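Local coordinates for protein poly-beta-hydroxybuterate polymerase (Cupriavidus necator, PDB 5T6O) that synthesises the storage polyester polyhydroxybutyrate by template-independent polymerisation, probably as an acyltransferase, and is represented here by its catalytic domain of alpha/beta hydrolase fold, at residues V16-E21 against A97-E102; L53-E58 against P219-F224; I101-D106 against A372-I377; F196-P199 against V203-Y206; K298-L303 against W348-A353. The protein carries 1 engineered substitution. All coordinates share one frame; numbering follows the deposited sequence.

Interaction 1: V16-E21 against A97-E102; sequences VVFENE and AIRAIE. With SO4 (sulfate ion), chain C.
The ring of Phe18 and the guanidinium of Arg99 meet with their planes 70° apart: the outer corner of the ring comes over one face of the guanidinium, where CE1 of Phe18 lies 3.5 Å from NH1 of Arg99. A sulfate, probably from the crystallisation liquor, sits at the guanidinium edge in its plane, and its O4 also stands at the ring edge, 3.5 Å from CZ of Phe18. Two nearly straight bonds hold the ion there, Arg99 NE to sulfate O2 at 2.8 Å and Arg99 NH1 to sulfate O4 at 2.9 Å. The arginine carries CG anti to N (chi1 -172°) and then bends at chi2, which turns the flat group toward the strand. The contact joins strand 14-19, which lies near one end of the mixed sheet of this alpha/beta hydrolase domain, to helix 89-108. Just past the strand, Asn20 extends ND2 to sulfate O2 at 3.0 Å, making that oxygen a double acceptor. An amide suits this place because it can give and take: ND2 also serves His95 O, while OD1 receives the backbone N atoms of Tyr22 and Phe23. One helical turn beyond Arg99, Glu102 forms a salt bridge with it: Arg99 NH2 reaches Glu102 OE1 at 3.3 Å in a bent hydrogen bond, from above the carboxylate plane.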
# COMPACT_ATOMS: atom_id res chain seq x y z
N VAL A 16 9.02 22.57 39.95
CA VAL A 16 8.18 23.53 39.25
C VAL A 16 8.70 24.93 39.56
O VAL A 16 8.85 25.30 40.73
CB VAL A 16 6.71 23.40 39.69
CG1 VAL A 16 5.84 24.52 39.06
CG2 VAL A 16 6.13 22.01 39.38
N VAL A 17 8.98 25.72 38.52
CA VAL A 17 9.46 27.09 38.68
C VAL A 17 8.45 28.12 38.20
O VAL A 17 8.68 29.33 38.37
CB VAL A 17 10.83 27.31 38.01
CG1 VAL A 17 11.92 26.49 38.71
CG2 VAL A 17 10.81 26.97 36.51
N PHE A 18 7.34 27.70 37.61
CA PHE A 18 6.33 28.62 37.11
C PHE A 18 5.06 27.82 36.86
O PHE A 18 5.12 26.64 36.49
CB PHE A 18 6.78 29.30 35.80
CG PHE A 18 5.68 30.11 35.15
CD1 PHE A 18 5.40 31.38 35.60
CD2 PHE A 18 4.93 29.58 34.09
CE1 PHE A 18 4.37 32.13 35.01
CE2 PHE A 18 3.89 30.33 33.50
CZ PHE A 18 3.63 31.60 33.96
N GLU A 19 3.91 28.46 37.05
CA GLU A 19 2.67 27.79 36.68
C GLU A 19 1.61 28.84 36.36
O GLU A 19 1.57 29.92 36.96
CB GLU A 19 2.18 26.85 37.80
CG GLU A 19 1.72 27.56 39.06
CD GLU A 19 1.51 26.61 40.25
OE1 GLU A 19 2.06 25.49 40.24
OE2 GLU A 19 0.81 26.99 41.21
N ASN A 20 0.75 28.50 35.41
CA ASN A 20 -0.46 29.28 35.18
C ASN A 20 -1.59 28.29 34.92
O ASN A 20 -1.48 27.10 35.21
CB ASN A 20 -0.26 30.33 34.07
CG ASN A 20 -0.07 29.73 32.67
OD1 ASN A 20 -0.22 28.52 32.46
ND2 ASN A 20 0.26 30.59 31.71
N GLU A 21 -2.69 28.78 34.36
CA GLU A 21 -3.85 27.92 34.18
C GLU A 21 -3.57 26.79 33.20
O GLU A 21 -4.22 25.74 33.27
CB GLU A 21 -5.06 28.73 33.72
CG GLU A 21 -5.62 29.66 34.79
CD GLU A 21 -6.01 28.92 36.06
OE1 GLU A 21 -6.66 27.86 35.96
OE2 GLU A 21 -5.65 29.40 37.16
N ALA A 97 2.81 27.84 25.11
CA ALA A 97 4.03 27.67 24.31
C ALA A 97 4.88 28.93 24.33
O ALA A 97 6.07 28.90 24.68
CB ALA A 97 3.69 27.27 22.88
N ILE A 98 4.30 30.07 23.92
CA ILE A 98 5.06 31.31 23.91
C ILE A 98 5.44 31.71 25.33
O ILE A 98 6.57 32.12 25.59
CB ILE A 98 4.26 32.41 23.18
CG1 ILE A 98 4.15 32.07 21.69
CG2 ILE A 98 4.93 33.77 23.34
CD1 ILE A 98 3.35 33.08 20.88
N ARG A 99 4.50 31.56 26.28
CA ARG A 99 4.79 31.87 27.68
C ARG A 99 5.95 31.02 28.21
O ARG A 99 6.83 31.54 28.90
CB ARG A 99 3.54 31.65 28.53
CG ARG A 99 3.64 32.12 29.98
CD ARG A 99 3.84 33.63 30.08
NE ARG A 99 3.46 34.13 31.41
CZ ARG A 99 4.25 34.84 32.21
NH1 ARG A 99 3.81 35.22 33.40
NH2 ARG A 99 5.46 35.20 31.81
N ALA A 100 5.98 29.72 27.88
CA ALA A 100 7.06 28.87 28.38
C ALA A 100 8.40 29.27 27.80
O ALA A 100 9.42 29.24 28.50
CB ALA A 100 6.78 27.40 28.05
N ILE A 101 8.43 29.63 26.52
CA ILE A 101 9.66 30.15 25.92
C ILE A 101 10.14 31.38 26.67
O ILE A 101 11.34 31.51 26.98
CB ILE A 101 9.44 30.43 24.42
CG1 ILE A 101 9.24 29.12 23.66
CG2 ILE A 101 10.63 31.19 23.83
CD1 ILE A 101 8.73 29.33 22.25
N GLU A 102 9.22 32.30 26.99
CA GLU A 102 9.59 33.55 27.65
C GLU A 102 10.15 33.29 29.04
O GLU A 102 11.16 33.90 29.44
CB GLU A 102 8.38 34.48 27.72
CG GLU A 102 8.64 35.78 28.48
CD GLU A 102 7.38 36.62 28.72
OE1 GLU A 102 6.26 36.05 28.77
OE2 GLU A 102 7.52 37.85 28.86
S SO4 C . 0.32 34.30 33.19
O1 SO4 C . 0.21 35.71 32.83
O2 SO4 C . 0.75 33.53 32.02
O3 SO4 C . -0.97 33.82 33.67
O4 SO4 C . 1.29 34.17 34.27

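Interaction 2: L53-E58 against P219-F224; sequences LDLQPE and PFDLLF
Leu55 and Gln56 both turn toward Asp221, bringing the loop that follows strand 40-43 of the alpha/beta hydrolase fold up to the first turn of helix 220-227. The apolar part of the contact is a methyl group laid against a carboxylate: CD2 of Leu55 lies 3.5 Å from OD2 of Asp221 and 3.6 Å from CG of Asp221. Leu55 projects CG away from its own backbone N (chi1 -168°), which sends the isobutyl group out of the loop toward the helix. Its buried bulk shields one side of the acid, a role that a branched hydrocarbon can fill without competing for hydrogen bonds.

The polar part is the approach of Gln56, whose chain is extended beyond CG and sets its amide beside the same carboxylate oxygen, with amide and carboxylate planes 87° apart. The loop itself is held by backbone bonding of Leu55 to Ala10 and by Ser59 OG, which accepts from Gln56 N.

Within the helix the bonds are local. Pro219 occupies the N-cap position and its O accepts from Leu223 N at 3.1 Å; proline has no N-H to give and fits well where a helix starts. An acid in this first turn would also be favoured by the positive end of the helix dipole. Pro219 and Leu222 pack on His166 and Glu164, respectively, of a second subunit. Asp221 folds its carboxylate back over its own backbone (chi1 55°), where OD1 takes a weak, strongly bent bond from Leu222 N at 2.8 Å.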
# COMPACT_ATOMS: atom_id res chain seq x y z
N LEU A 53 8.38 11.30 27.96
CA LEU A 53 9.75 11.80 27.81
C LEU A 53 10.58 11.63 29.07
O LEU A 53 11.78 11.91 29.03
CB LEU A 53 9.74 13.28 27.42
CG LEU A 53 9.02 13.58 26.11
CD1 LEU A 53 9.07 15.06 25.82
CD2 LEU A 53 9.66 12.78 24.98
N ASP A 54 9.98 11.22 30.19
CA ASP A 54 10.71 10.97 31.44
C ASP A 54 10.10 9.73 32.09
O ASP A 54 9.64 9.76 33.22
CB ASP A 54 10.65 12.18 32.37
CG ASP A 54 11.42 11.96 33.68
OD1 ASP A 54 12.42 11.22 33.66
OD2 ASP A 54 11.02 12.52 34.73
N LEU A 55 10.07 8.63 31.34
CA LEU A 55 9.22 7.50 31.72
C LEU A 55 9.77 6.79 32.95
O LEU A 55 9.40 7.11 34.08
CB LEU A 55 9.04 6.55 30.52
CG LEU A 55 7.95 5.49 30.66
CD1 LEU A 55 6.60 6.09 31.08
CD2 LEU A 55 7.80 4.71 29.35
N GLN A 56 10.66 5.84 32.76
CA GLN A 56 11.40 5.32 33.90
C GLN A 56 12.85 5.78 33.80
O GLN A 56 13.28 6.27 32.75
CB GLN A 56 11.31 3.79 33.96
CG GLN A 56 9.87 3.30 34.08
CD GLN A 56 9.77 1.80 34.22
OE1 GLN A 56 9.20 1.12 33.37
NE2 GLN A 56 10.33 1.28 35.31
N PRO A 57 13.63 5.70 34.89
CA PRO A 57 14.99 6.26 34.84
C PRO A 57 15.83 5.72 33.69
O PRO A 57 16.53 6.51 33.03
CB PRO A 57 15.56 5.87 36.20
CG PRO A 57 14.37 5.94 37.10
CD PRO A 57 13.22 5.39 36.28
N GLU A 58 15.79 4.41 33.41
CA GLU A 58 16.61 3.87 32.34
C GLU A 58 16.18 4.40 30.98
O GLU A 58 17.02 4.57 30.08
CB GLU A 58 16.55 2.34 32.34
CG GLU A 58 17.18 1.70 33.56
N PRO A 219 4.62 -2.87 25.76
CA PRO A 219 5.08 -2.79 27.15
C PRO A 219 4.04 -2.16 28.06
O PRO A 219 3.28 -1.27 27.66
CB PRO A 219 6.34 -1.92 27.06
CG PRO A 219 6.74 -1.94 25.63
CD PRO A 219 5.45 -2.04 24.87
N PHE A 220 4.04 -2.59 29.32
CA PHE A 220 3.03 -2.11 30.26
C PHE A 220 3.22 -0.64 30.62
O PHE A 220 2.23 0.06 30.88
CB PHE A 220 3.03 -2.99 31.52
CG PHE A 220 2.31 -4.32 31.34
CD1 PHE A 220 2.27 -4.94 30.10
CD2 PHE A 220 1.66 -4.92 32.39
CE1 PHE A 220 1.62 -6.15 29.92
CE2 PHE A 220 1.00 -6.13 32.22
CZ PHE A 220 0.98 -6.74 30.98
N ASP A 221 4.45 -0.13 30.63
CA ASP A 221 4.58 1.29 30.97
C ASP A 221 4.08 2.17 29.83
O ASP A 221 3.51 3.24 30.08
CB ASP A 221 6.01 1.65 31.39
CG ASP A 221 7.07 1.28 30.36
OD1 ASP A 221 6.75 0.81 29.25
OD2 ASP A 221 8.27 1.48 30.67
N LEU A 222 4.24 1.72 28.58
CA LEU A 222 3.60 2.42 27.47
C LEU A 222 2.09 2.42 27.64
O LEU A 222 1.44 3.45 27.46
CB LEU A 222 4.00 1.78 26.13
CG LEU A 222 3.51 2.42 24.82
CD1 LEU A 222 4.42 1.96 23.69
CD2 LEU A 222 2.09 2.02 24.51
N LEU A 223 1.51 1.26 27.96
CA LEU A 223 0.06 1.19 28.09
C LEU A 223 -0.43 2.05 29.26
O LEU A 223 -1.49 2.68 29.18
CB LEU A 223 -0.38 -0.26 28.26
CG LEU A 223 -0.11 -1.16 27.04
CD1 LEU A 223 -0.50 -2.60 27.33
CD2 LEU A 223 -0.88 -0.63 25.86
N PHE A 224 0.34 2.10 30.34
CA PHE A 224 -0.02 2.97 31.46
C PHE A 224 -0.04 4.43 31.02
O PHE A 224 -1.01 5.16 31.29
CB PHE A 224 0.96 2.78 32.62
CG PHE A 224 0.83 3.82 33.69
CD1 PHE A 224 -0.20 3.75 34.62
CD2 PHE A 224 1.74 4.86 33.78
CE1 PHE A 224 -0.33 4.70 35.61
CE2 PHE A 224 1.62 5.82 34.78
CZ PHE A 224 0.59 5.73 35.70

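Interaction 3: I101-D106 against A372-I377; sequences IEVARD and ARYRAI
Val103 presents a methyl squarely to the ring of Tyr374: CG1 stands 3.8 Å from the ring centroid and only 3° off its normal, a well-centred CH-pi contact. It brings the loop that precedes strand 378-379, close to the C-terminus, up against helix 89-108, one of the helices flanking the sheet of the alpha/beta hydrolase fold. Beta-branching suits the valine here, since its two methyls divide the work: CG1 takes the face, while CG2 lies 3.9 Å from OH of Tyr374. On the opposite face of the ring lies CG of Arg373, the preceding residue, offset toward the rim, so that the aromatic plate is sandwiched between aliphatic carbons. One turn along the helix, Asp106 comes to the ring edge at about a right angle, its carboxylate plane turned 82° from the ring. An acid at the edge meets the slightly positive C-H rim rather than the electron-rich face. The same Asp106 OD1 accepts from Asn371 ND2, and Asn371 OD1 in turn receives Tyr374 N, tying the tyrosine backbone to the helix through one bridging amide. The oxygen OD1 of Asp106 lies in the ring plane, 3.7 Å from CE2 of Tyr374.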
# COMPACT_ATOMS: atom_id res chain seq x y z
N ILE A 101 8.43 29.63 26.52
CA ILE A 101 9.66 30.15 25.92
C ILE A 101 10.14 31.38 26.67
O ILE A 101 11.34 31.51 26.98
CB ILE A 101 9.44 30.43 24.42
CG1 ILE A 101 9.24 29.12 23.66
CG2 ILE A 101 10.63 31.19 23.83
CD1 ILE A 101 8.73 29.33 22.25
N GLU A 102 9.22 32.30 26.99
CA GLU A 102 9.59 33.55 27.65
C GLU A 102 10.15 33.29 29.04
O GLU A 102 11.16 33.90 29.44
CB GLU A 102 8.38 34.48 27.72
CG GLU A 102 8.64 35.78 28.48
CD GLU A 102 7.38 36.62 28.72
OE1 GLU A 102 6.26 36.05 28.77
OE2 GLU A 102 7.52 37.85 28.86
N VAL A 103 9.52 32.40 29.80
CA VAL A 103 9.95 32.17 31.17
C VAL A 103 11.26 31.41 31.20
O VAL A 103 12.18 31.76 31.96
CB VAL A 103 8.85 31.43 31.96
CG1 VAL A 103 9.36 31.09 33.37
CG2 VAL A 103 7.57 32.29 32.03
N ALA A 104 11.39 30.37 30.37
CA ALA A 104 12.65 29.63 30.32
C ALA A 104 13.80 30.54 29.88
O ALA A 104 14.90 30.49 30.44
CB ALA A 104 12.52 28.44 29.37
N ARG A 105 13.56 31.38 28.87
CA ARG A 105 14.59 32.31 28.41
C ARG A 105 14.95 33.31 29.51
O ARG A 105 16.13 33.66 29.68
CB ARG A 105 14.10 33.03 27.16
CG ARG A 105 15.10 33.96 26.52
CD ARG A 105 14.55 34.50 25.21
NE ARG A 105 15.41 35.55 24.67
CZ ARG A 105 15.27 36.84 24.96
NH1 ARG A 105 16.10 37.73 24.42
NH2 ARG A 105 14.30 37.24 25.77
N ASP A 106 13.96 33.77 30.27
CA ASP A 106 14.22 34.71 31.34
C ASP A 106 15.08 34.08 32.43
O ASP A 106 16.06 34.67 32.89
CB ASP A 106 12.91 35.21 31.94
CG ASP A 106 13.11 36.33 32.95
OD1 ASP A 106 13.45 36.04 34.12
OD2 ASP A 106 12.94 37.50 32.56
N ALA A 372 15.36 35.00 40.81
CA ALA A 372 14.63 35.81 41.79
C ALA A 372 13.16 35.92 41.41
O ALA A 372 12.28 35.81 42.28
CB ALA A 372 15.24 37.21 41.91
N ARG A 373 12.87 36.11 40.12
CA ARG A 373 11.48 36.27 39.69
C ARG A 373 10.70 34.96 39.80
O ARG A 373 9.51 34.96 40.13
CB ARG A 373 11.44 36.79 38.25
CG ARG A 373 10.03 37.05 37.71
N TYR A 374 11.35 33.82 39.52
CA TYR A 374 10.67 32.53 39.41
C TYR A 374 11.36 31.51 40.33
O TYR A 374 12.23 30.76 39.87
CB TYR A 374 10.69 32.03 37.96
CG TYR A 374 10.05 32.95 36.95
CD1 TYR A 374 8.66 33.02 36.84
CD2 TYR A 374 10.82 33.73 36.09
CE1 TYR A 374 8.06 33.85 35.92
CE2 TYR A 374 10.22 34.57 35.16
CZ TYR A 374 8.84 34.61 35.08
OH TYR A 374 8.21 35.43 34.17
N ARG A 375 10.99 31.48 41.60
CA ARG A 375 11.61 30.50 42.49
C ARG A 375 10.80 29.21 42.51
O ARG A 375 9.66 29.14 42.03
CB ARG A 375 11.76 31.07 43.91
CG ARG A 375 12.93 32.05 44.08
CD ARG A 375 14.25 31.45 43.62
NE ARG A 375 15.37 32.37 43.79
CZ ARG A 375 16.57 32.23 43.21
NH1 ARG A 375 16.81 31.19 42.41
NH2 ARG A 375 17.52 33.12 43.43
N ALA A 376 11.41 28.16 43.06
CA ALA A 376 10.77 26.85 43.10
C ALA A 376 9.45 26.91 43.85
O ALA A 376 9.33 27.55 44.90
CB ALA A 376 11.71 25.83 43.76
N ILE A 377 8.45 26.24 43.29
CA ILE A 377 7.10 26.18 43.85
C ILE A 377 6.85 24.87 44.58
O ILE A 377 6.33 24.85 45.69
CB ILE A 377 6.07 26.39 42.71
CG1 ILE A 377 6.16 27.82 42.17
CG2 ILE A 377 4.66 26.05 43.19
CD1 ILE A 377 5.32 28.05 40.89

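Interaction 4: F196-P199 against V203-Y206; sequences FLRP and VWNY
Trp204 swings its indole out from the helix with CG opposite the backbone N (chi1 171°) and the ring set crosswise to the CA-CB bond (chi2 -85°), presenting a broad face to Pro199. The pyrrolidine ring settles on that face: CD stands 3.6 Å from the centroid of the six-membered ring of Trp204, 3° off its normal, a CH-pi contact. CG of Pro199 adds a contact with CE3 of Trp204 at 3.7 Å. Proline suits the site because its ring is compact and the C-H bonds at CD, next to the amide nitrogen, are somewhat polarised, which favours a CH-pi contact. Over the same face, nearer the five-membered ring, sits Pro199 O, 3.2 Å from CD1 of Trp204. The indole N-H is not spent on this oxygen but on Ser195 OG. Instead, a water donates to Pro199 O at 2.9 Å, while Asn205 ND2 gives a hydrogen to Asn200 OD1. Arg198 contributes its aliphatic root, with CB 3.8 Å from CZ2 of Trp204; its guanidinium leads away, and NH2 bonds to Leu197 O of the second subunit, an exchange returned by the other copy. Within the alpha/beta hydrolase domain, the contact folds the loop after strand 188-191 back upon the first turn of helix 202-215, next to helix 234-246, whose Tyr245 meets Phe196 and Leu197; Leu241 of the second subunit packs on Trp204.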
# COMPACT_ATOMS: atom_id res chain seq x y z
N PHE A 196 -5.89 8.26 19.08
CA PHE A 196 -6.34 9.61 18.77
C PHE A 196 -7.21 9.66 17.51
O PHE A 196 -8.12 10.50 17.42
CB PHE A 196 -5.17 10.59 18.59
CG PHE A 196 -5.63 12.01 18.38
CD1 PHE A 196 -6.29 12.67 19.41
CD2 PHE A 196 -5.51 12.63 17.15
CE1 PHE A 196 -6.76 13.97 19.23
CE2 PHE A 196 -5.98 13.92 16.97
CZ PHE A 196 -6.60 14.59 18.02
N LEU A 197 -6.97 8.79 16.54
CA LEU A 197 -7.87 8.71 15.39
C LEU A 197 -8.74 7.46 15.45
O LEU A 197 -9.09 6.89 14.42
CB LEU A 197 -7.07 8.75 14.08
CG LEU A 197 -6.22 10.02 13.94
CD1 LEU A 197 -5.34 9.97 12.69
CD2 LEU A 197 -7.08 11.28 13.97
N ARG A 198 -9.06 7.01 16.66
CA ARG A 198 -9.78 5.76 16.86
C ARG A 198 -10.85 6.01 17.92
O ARG A 198 -10.87 7.11 18.52
CB ARG A 198 -8.82 4.65 17.28
CG ARG A 198 -7.85 4.20 16.19
CD ARG A 198 -8.58 3.62 14.99
NE ARG A 198 -7.62 3.17 13.98
CZ ARG A 198 -7.94 2.81 12.75
NH1 ARG A 198 -6.98 2.41 11.92
NH2 ARG A 198 -9.20 2.85 12.33
N PRO A 199 -11.73 5.06 18.19
CA PRO A 199 -12.73 5.29 19.25
C PRO A 199 -12.06 5.53 20.59
O PRO A 199 -10.97 5.02 20.86
CB PRO A 199 -13.55 3.99 19.25
CG PRO A 199 -13.37 3.44 17.84
CD PRO A 199 -11.94 3.76 17.53
N VAL A 203 -15.78 0.67 26.13
CA VAL A 203 -15.70 -0.69 25.60
C VAL A 203 -14.43 -0.87 24.77
O VAL A 203 -13.69 -1.85 24.93
CB VAL A 203 -16.96 -1.03 24.79
CG1 VAL A 203 -16.75 -2.35 24.04
CG2 VAL A 203 -18.20 -1.09 25.70
N TRP A 204 -14.17 0.06 23.84
CA TRP A 204 -12.93 0.01 23.07
C TRP A 204 -11.72 -0.04 23.98
O TRP A 204 -10.82 -0.87 23.81
CB TRP A 204 -12.85 1.23 22.14
CG TRP A 204 -11.52 1.43 21.43
CD1 TRP A 204 -10.41 2.06 21.90
CD2 TRP A 204 -11.20 1.00 20.10
NE1 TRP A 204 -9.41 2.04 20.96
CE2 TRP A 204 -9.88 1.40 19.84
CE3 TRP A 204 -11.91 0.31 19.11
CZ2 TRP A 204 -9.24 1.14 18.62
CZ3 TRP A 204 -11.27 0.06 17.90
CH2 TRP A 204 -9.95 0.47 17.67
N ASN A 205 -11.67 0.87 24.97
CA ASN A 205 -10.51 0.93 25.85
C ASN A 205 -10.34 -0.38 26.63
O ASN A 205 -9.23 -0.90 26.74
CB ASN A 205 -10.66 2.11 26.81
CG ASN A 205 -10.52 3.45 26.10
OD1 ASN A 205 -10.06 3.50 24.97
ND2 ASN A 205 -10.89 4.53 26.78
N TYR A 206 -11.44 -0.94 27.11
CA TYR A 206 -11.42 -2.21 27.84
C TYR A 206 -10.91 -3.35 26.95
O TYR A 206 -9.98 -4.09 27.32
CB TYR A 206 -12.83 -2.49 28.34
CG TYR A 206 -13.13 -3.75 29.13
CD1 TYR A 206 -12.96 -3.79 30.51
CD2 TYR A 206 -13.70 -4.85 28.51
CE1 TYR A 206 -13.31 -4.92 31.24
CE2 TYR A 206 -14.07 -5.99 29.23
CZ TYR A 206 -13.86 -6.01 30.60
OH TYR A 206 -14.22 -7.12 31.33
O HOH W 1 -9.17 5.01 23.19

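Interaction 5: K298-L303 against W348-A353; sequences KLRFVL and WPDWTA
Asp350 OD1 is gripped by two donors, Arg300 NE at 3.0 Å in a nearly straight bond (173°) and the hydroxyl of Tyr273. Its sister oxygen OD2 receives NH2 of Arg300 at 2.8 Å, so acid and base form a bidentate, side-on salt bridge. The pair binds helix 348-358 to strand 299-304 of the central sheet of the alpha/beta hydrolase fold, where this strand runs parallel to 272-277 and antiparallel to 322-325. Both carboxylate oxygens use their syn lone pairs, and the guanidinium and carboxylate planes are only 16° apart; two parallel bonds between flat groups hold each against rotation. Arginine suits the strand position because its chain runs extended from CG to NE and can span the gap between sheet and helix, with the two side chains approaching from opposite directions. It also has a nitrogen left over: NH1 makes a second salt bridge, to Asp327, so the cation stands between two acids, which would be expected to favour its charged form. Trp351, next in the helix, turns its indole away from the strand to bond through NE1 to Thr144 and to meet the ring of Tyr273. Two residues further along the strand, on the same side as Arg300, buried Val302 provides an apolar floor, its CG2 lying 3.6 Å from OD1 of Asp350.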
# COMPACT_ATOMS: atom_id res chain seq x y z
N LYS A 298 19.45 25.30 8.26
CA LYS A 298 20.16 24.04 8.09
C LYS A 298 19.39 22.90 8.76
O LYS A 298 19.22 22.89 9.99
CB LYS A 298 21.56 24.15 8.68
CG LYS A 298 22.45 22.96 8.37
N LEU A 299 18.92 21.95 7.96
CA LEU A 299 18.07 20.87 8.44
C LEU A 299 18.87 19.57 8.48
O LEU A 299 19.75 19.34 7.65
CB LEU A 299 16.84 20.68 7.56
CG LEU A 299 16.08 21.94 7.20
CD1 LEU A 299 14.86 21.60 6.33
CD2 LEU A 299 15.66 22.67 8.48
N ARG A 300 18.55 18.74 9.46
CA ARG A 300 19.06 17.38 9.55
C ARG A 300 17.86 16.46 9.73
O ARG A 300 16.99 16.75 10.55
CB ARG A 300 20.04 17.22 10.71
CG ARG A 300 20.57 15.79 10.90
CD ARG A 300 21.84 15.81 11.75
NE ARG A 300 22.45 14.48 11.88
CZ ARG A 300 23.21 13.90 10.96
NH1 ARG A 300 23.45 14.53 9.81
NH2 ARG A 300 23.73 12.70 11.17
N PHE A 301 17.79 15.39 8.94
CA PHE A 301 16.73 14.40 9.13
C PHE A 301 17.35 13.07 9.52
O PHE A 301 18.31 12.62 8.90
CB PHE A 301 15.87 14.21 7.88
CG PHE A 301 14.69 13.31 8.12
CD1 PHE A 301 13.50 13.83 8.61
CD2 PHE A 301 14.78 11.94 7.90
CE1 PHE A 301 12.42 13.00 8.86
CE2 PHE A 301 13.71 11.10 8.15
CZ PHE A 301 12.53 11.64 8.63
N VAL A 302 16.79 12.44 10.56
CA VAL A 302 17.29 11.17 11.06
C VAL A 302 16.11 10.24 11.28
O VAL A 302 15.09 10.65 11.84
CB VAL A 302 18.11 11.36 12.36
CG1 VAL A 302 18.49 10.01 12.95
CG2 VAL A 302 19.36 12.20 12.08
N LEU A 303 16.24 9.01 10.80
CA LEU A 303 15.20 8.00 10.86
C LEU A 303 15.62 6.92 11.85
O LEU A 303 16.67 6.30 11.68
CB LEU A 303 14.99 7.37 9.48
CG LEU A 303 13.88 6.35 9.28
CD1 LEU A 303 12.54 6.99 9.60
CD2 LEU A 303 13.91 5.85 7.83
N TRP A 348 20.06 8.65 19.71
CA TRP A 348 20.22 9.71 20.70
C TRP A 348 21.61 10.34 20.66
O TRP A 348 21.69 11.58 20.73
CB TRP A 348 19.91 9.21 22.12
CG TRP A 348 18.46 8.91 22.39
CD1 TRP A 348 17.44 8.85 21.48
CD2 TRP A 348 17.87 8.66 23.67
NE1 TRP A 348 16.25 8.54 22.12
CE2 TRP A 348 16.50 8.42 23.46
CE3 TRP A 348 18.39 8.59 24.97
CZ2 TRP A 348 15.63 8.14 24.51
CZ3 TRP A 348 17.52 8.31 26.01
CH2 TRP A 348 16.15 8.09 25.78
N PRO A 349 22.72 9.58 20.56
CA PRO A 349 24.03 10.24 20.47
C PRO A 349 24.17 11.15 19.26
O PRO A 349 24.86 12.18 19.35
CB PRO A 349 25.01 9.07 20.40
CG PRO A 349 24.31 7.97 21.13
CD PRO A 349 22.87 8.12 20.73
N ASP A 350 23.54 10.81 18.13
CA ASP A 350 23.57 11.69 16.97
C ASP A 350 22.93 13.02 17.29
O ASP A 350 23.48 14.09 17.00
CB ASP A 350 22.85 11.03 15.80
CG ASP A 350 22.92 11.86 14.53
OD1 ASP A 350 22.09 12.78 14.36
OD2 ASP A 350 23.79 11.57 13.68
N TRP A 351 21.76 12.97 17.92
CA TRP A 351 21.05 14.19 18.28
C TRP A 351 21.79 15.00 19.35
O TRP A 351 21.91 16.22 19.23
CB TRP A 351 19.63 13.86 18.73
CG TRP A 351 18.94 15.07 19.28
CD1 TRP A 351 18.73 16.24 18.62
CD2 TRP A 351 18.41 15.24 20.60
NE1 TRP A 351 18.09 17.14 19.45
CE2 TRP A 351 17.87 16.54 20.66
CE3 TRP A 351 18.32 14.41 21.72
CZ2 TRP A 351 17.27 17.05 21.82
CZ3 TRP A 351 17.70 14.91 22.87
CH2 TRP A 351 17.19 16.21 22.91
N THR A 352 22.26 14.35 20.42
CA THR A 352 22.86 15.15 21.49
C THR A 352 24.15 15.81 21.02
O THR A 352 24.47 16.92 21.46
CB THR A 352 23.14 14.32 22.75
OG1 THR A 352 24.08 13.28 22.46
CG2 THR A 352 21.84 13.68 23.28
N ALA A 353 24.89 15.15 20.12
CA ALA A 353 26.06 15.79 19.53
C ALA A 353 25.66 16.99 18.69
O ALA A 353 26.31 18.05 18.75
CB ALA A 353 26.87 14.79 18.70

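In the fold
Interactions 1 and 3 form one patch, their centres about 8 Å apart: they share helix 89-108, and Phe18 and Arg99 of the first touch Tyr374 of the second. Parts from near the two ends of the chain thus meet on one helix. Interaction 5 reaches the same sheet as interaction 1, near its other end, about 27 Å away between centres. The centres of interactions 2 and 4 are about 20 Å apart; they involve the successive helices 220-227 and 202-215, and both touch the second subunit. Interaction 4 lies across the chain's centre from interactions 3 and 5. Interactions 1 and 2 close before interaction 5 opens, and 4 and 5 both fall between the segments of interaction 3.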